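Local structure of malonyl-CoA-[acyl-carrier-protein] transacylase (Coxiella burnetii, 3TQE) at residues F8-P13 with M277-D282. The protein probably transfers the malonyl group from malonyl-CoA to holo-acyl carrier protein, supplying malonyl-ACP for fatty acid synthesis. Numbering follows the deposited sequence.
Sequences FAFVFP and MECGPD
Cys279 wedges its side chain between the rings of Phe10 and Phe12. Its CB lies off-centre over the Phe12 ring in a CH-pi contact, 4.0 Å from the centroid, while SG approaches both rings obliquely and comes within 3.5 Å of Phe12 CE1. Chi1 of -165° puts SG opposite the backbone N and beside the carbonyl carbon, where it also meets CE2 of Phe10. Phe10 thus has Cys279 against its CD2–CE2 side and selenomethionine Met277 against the other, where Met277 CB sits 3.5 Å from Phe10 CE1. In one of the two conformers modelled for Met277, a bend at chi2 (69°) turns the chain toward Phe8, and SE comes 3.7 Å from Phe8 CD1, an oblique Met-aromatic contact.

The backbones beneath run parallel and are laced by three hydrogen bonds: Met277 N to Ala9 O, Val11 N to Met277 O (2.9 Å, nearly straight at 174°), and Cys279 N to Val11 O. Cys279, the donor of the last bond, also centres an inverse gamma turn, with a weak Gly280 N to Glu278 O bond, that leads the chain along Pro13, whose CG rests 3.7 Å from Gly280 CA. Glu278 projects from the same sheet face as Val11, and its carboxylate accepts the backbone N-H groups of Leu285 and Ala286 at the start of helix 284-292. On the face of Phe10 and Met277, Trp81 of helix 63-83 meets the Phe10 ring edge-to-face, and Phe78 of that helix touches Cys279.

These are the two central strands of the four-stranded parallel sheet, buried in the FabD acyltransferase fold, with Phe12 touching the probable nucleophile elbow that bears the predicted active-site Ser96.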
ATOM      1  N   PHE A   8       6.386   9.293 -15.589  1.00 13.04           N
ATOM      2  CA  PHE A   8       5.472   9.197 -14.467  1.00 12.33           C
ATOM      3  C   PHE A   8       5.567   7.863 -13.805  1.00 12.05           C
ATOM      4  O   PHE A   8       6.019   6.885 -14.400  1.00 12.13           O
ATOM      5  CB  PHE A   8       4.025   9.493 -14.901  1.00 12.91           C
ATOM      6  CG  PHE A   8       3.431   8.469 -15.837  1.00 13.27           C
ATOM      7  CD1 PHE A   8       2.511   7.551 -15.384  1.00 15.19           C
ATOM      8  CD2 PHE A   8       3.809   8.402 -17.172  1.00 14.44           C
ATOM      9  CE1 PHE A   8       1.950   6.595 -16.245  1.00 16.12           C
ATOM     10  CE2 PHE A   8       3.249   7.458 -18.043  1.00 15.35           C
ATOM     11  CZ  PHE A   8       2.330   6.543 -17.575  1.00 15.20           C
ATOM     12  N   ALA A   9       5.104   7.862 -12.563  1.00 11.52           N
ATOM     13  CA  ALA A   9       5.066   6.680 -11.753  1.00 11.34           C
ATOM     14  C   ALA A   9       3.632   6.416 -11.351  1.00 11.17           C
ATOM     15  O   ALA A   9       2.857   7.353 -11.191  1.00 13.10           O
ATOM     16  CB  ALA A   9       5.896   6.915 -10.507  1.00 12.62           C
ATOM     17  N   PHE A  10       3.285   5.145 -11.232  1.00 10.92           N
ATOM     18  CA  PHE A  10       2.060   4.763 -10.576  1.00 11.33           C
ATOM     19  C   PHE A  10       2.356   4.351  -9.158  1.00 11.47           C
ATOM     20  O   PHE A  10       3.281   3.590  -8.893  1.00 11.89           O
ATOM     21  CB  PHE A  10       1.411   3.567 -11.279  1.00 11.57           C
ATOM     22  CG  PHE A  10       0.424   3.932 -12.313  1.00 12.96           C
ATOM     23  CD1 PHE A  10       0.543   5.076 -13.067  1.00 17.43           C
ATOM     24  CD2 PHE A  10      -0.649   3.142 -12.497  1.00 19.33           C
ATOM     25  CE1 PHE A  10      -0.410   5.395 -13.993  1.00 17.88           C
ATOM     26  CE2 PHE A  10      -1.600   3.470 -13.456  1.00 20.95           C
ATOM     27  CZ  PHE A  10      -1.458   4.583 -14.194  1.00 18.51           C
ATOM     28  N   VAL A  11       1.563   4.870  -8.244  1.00 11.26           N
ATOM     29  CA  VAL A  11       1.628   4.502  -6.856  1.00 11.31           C
ATOM     30  C   VAL A  11       0.316   3.908  -6.413  1.00 10.69           C
ATOM     31  O   VAL A  11      -0.752   4.432  -6.705  1.00 12.24           O
ATOM     32  CB  VAL A  11       2.087   5.661  -5.934  1.00 12.15           C
ATOM     33  CG1 VAL A  11       3.526   6.036  -6.294  1.00 13.96           C
ATOM     34  CG2 VAL A  11       1.168   6.895  -5.982  1.00 14.00           C
ATOM     35  N   PHE A  12       0.398   2.767  -5.745  1.00 10.24           N
ATOM     36  CA  PHE A  12      -0.766   1.972  -5.429  1.00 11.24           C
ATOM     37  C   PHE A  12      -1.031   1.997  -3.948  1.00 11.20           C
ATOM     38  O   PHE A  12      -0.183   1.587  -3.162  1.00 11.79           O
ATOM     39  CB  PHE A  12      -0.541   0.527  -5.860  1.00 10.88           C
ATOM     40  CG  PHE A  12      -0.407   0.356  -7.338  1.00 10.96           C
ATOM     41  CD1 PHE A  12      -1.495   0.048  -8.118  1.00 12.34           C
ATOM     42  CD2 PHE A  12       0.803   0.548  -7.954  1.00 11.85           C
ATOM     43  CE1 PHE A  12      -1.374  -0.137  -9.476  1.00 13.33           C
ATOM     44  CE2 PHE A  12       0.921   0.374  -9.302  1.00 12.36           C
ATOM     45  CZ  PHE A  12      -0.162   0.006 -10.056  1.00 12.79           C
ATOM     46  N   PRO A  13      -2.203   2.463  -3.558  1.00 12.09           N
ATOM     47  CA  PRO A  13      -2.498   2.517  -2.164  1.00 13.12           C
ATOM     48  C   PRO A  13      -2.839   1.192  -1.526  1.00 14.07           C
ATOM     49  O   PRO A  13      -3.229   0.241  -2.184  1.00 15.55           O
ATOM     50  CB  PRO A  13      -3.694   3.431  -2.096  1.00 14.71           C
ATOM     51  CG  PRO A  13      -4.274   3.410  -3.318  1.00 16.18           C
ATOM     52  CD  PRO A  13      -3.237   3.117  -4.347  1.00 12.87           C
HETATM   53  N   MSE A 277       0.719   9.020 -10.377  1.00 13.73           N
HETATM   54  CA  MSE A 277      -0.703   8.731 -10.511  0.50 14.26           C
HETATM   55  C   MSE A 277      -1.039   7.782  -9.402  1.00 13.52           C
HETATM   56  O   MSE A 277      -0.348   6.774  -9.228  1.00 13.90           O
HETATM   57  CB  MSE A 277      -1.016   8.033 -11.823  0.50 15.27           C
HETATM   58  CG  MSE A 277      -1.277   8.937 -12.938  0.50 17.17           C
HETATM   59 SE   MSE A 277       0.335   9.795 -13.392  0.50 20.96          SE
HETATM   60  CE  MSE A 277      -0.314  10.685 -14.993  0.50 17.17           C
ATOM     61  N   GLU A 278      -2.073   8.110  -8.647  1.00 13.02           N
ATOM     62  CA  GLU A 278      -2.498   7.278  -7.551  1.00 13.45           C
ATOM     63  C   GLU A 278      -3.502   6.274  -8.088  1.00 13.36           C
ATOM     64  O   GLU A 278      -4.623   6.617  -8.484  1.00 14.55           O
ATOM     65  CB  GLU A 278      -3.058   8.122  -6.411  1.00 14.34           C
ATOM     66  CG  GLU A 278      -3.452   7.316  -5.181  1.00 16.24           C
ATOM     67  CD  GLU A 278      -3.350   8.060  -3.848  1.00 18.05           C
ATOM     68  OE1 GLU A 278      -3.245   9.312  -3.815  1.00 19.15           O
ATOM     69  OE2 GLU A 278      -3.357   7.354  -2.807  1.00 17.73           O
ATOM     70  N   CYS A 279      -3.050   5.041  -8.206  1.00 13.41           N
ATOM     71  CA  CYS A 279      -3.814   4.001  -8.859  1.00 14.40           C
ATOM     72  C   CYS A 279      -4.578   3.212  -7.825  1.00 14.45           C
ATOM     73  O   CYS A 279      -4.248   2.095  -7.489  1.00 14.42           O
ATOM     74  CB  CYS A 279      -2.901   3.125  -9.690  1.00 15.57           C
ATOM     75  SG  CYS A 279      -3.771   2.085 -10.855  1.00 17.11           S
ATOM     76  N   GLY A 280      -5.619   3.830  -7.318  1.00 14.10           N
ATOM     77  CA  GLY A 280      -6.455   3.238  -6.285  1.00 14.48           C
ATOM     78  C   GLY A 280      -7.416   4.269  -5.768  1.00 14.25           C
ATOM     79  O   GLY A 280      -7.427   5.428  -6.206  1.00 15.46           O
ATOM     80  N   PRO A 281      -8.247   3.873  -4.816  1.00 14.57           N
ATOM     81  CA  PRO A 281      -9.178   4.780  -4.185  1.00 16.11           C
ATOM     82  C   PRO A 281      -8.473   5.702  -3.195  1.00 16.56           C
ATOM     83  O   PRO A 281      -7.367   5.402  -2.721  1.00 16.37           O
ATOM     84  CB  PRO A 281     -10.093   3.836  -3.454  1.00 16.58           C
ATOM     85  CG  PRO A 281      -9.196   2.674  -3.080  1.00 16.07           C
ATOM     86  CD  PRO A 281      -8.234   2.547  -4.202  1.00 15.27           C
ATOM     87  N   ASP A 282      -9.121   6.817  -2.882  1.00 17.12           N
ATOM     88  CA  ASP A 282      -8.676   7.779  -1.889  1.00 17.51           C
ATOM     89  C   ASP A 282      -7.435   8.522  -2.390  1.00 17.50           C
ATOM     90  O   ASP A 282      -6.943   8.253  -3.469  1.00 19.14           O
ATOM     91  CB  ASP A 282      -8.486   7.120  -0.517  1.00 18.20           C
ATOM     92  CG  ASP A 282      -8.768   8.052   0.650  1.00 22.18           C
ATOM     93  OD1 ASP A 282      -8.866   9.299   0.453  1.00 25.38           O
ATOM     94  OD2 ASP A 282      -8.853   7.508   1.772  1.00 26.53           O
TER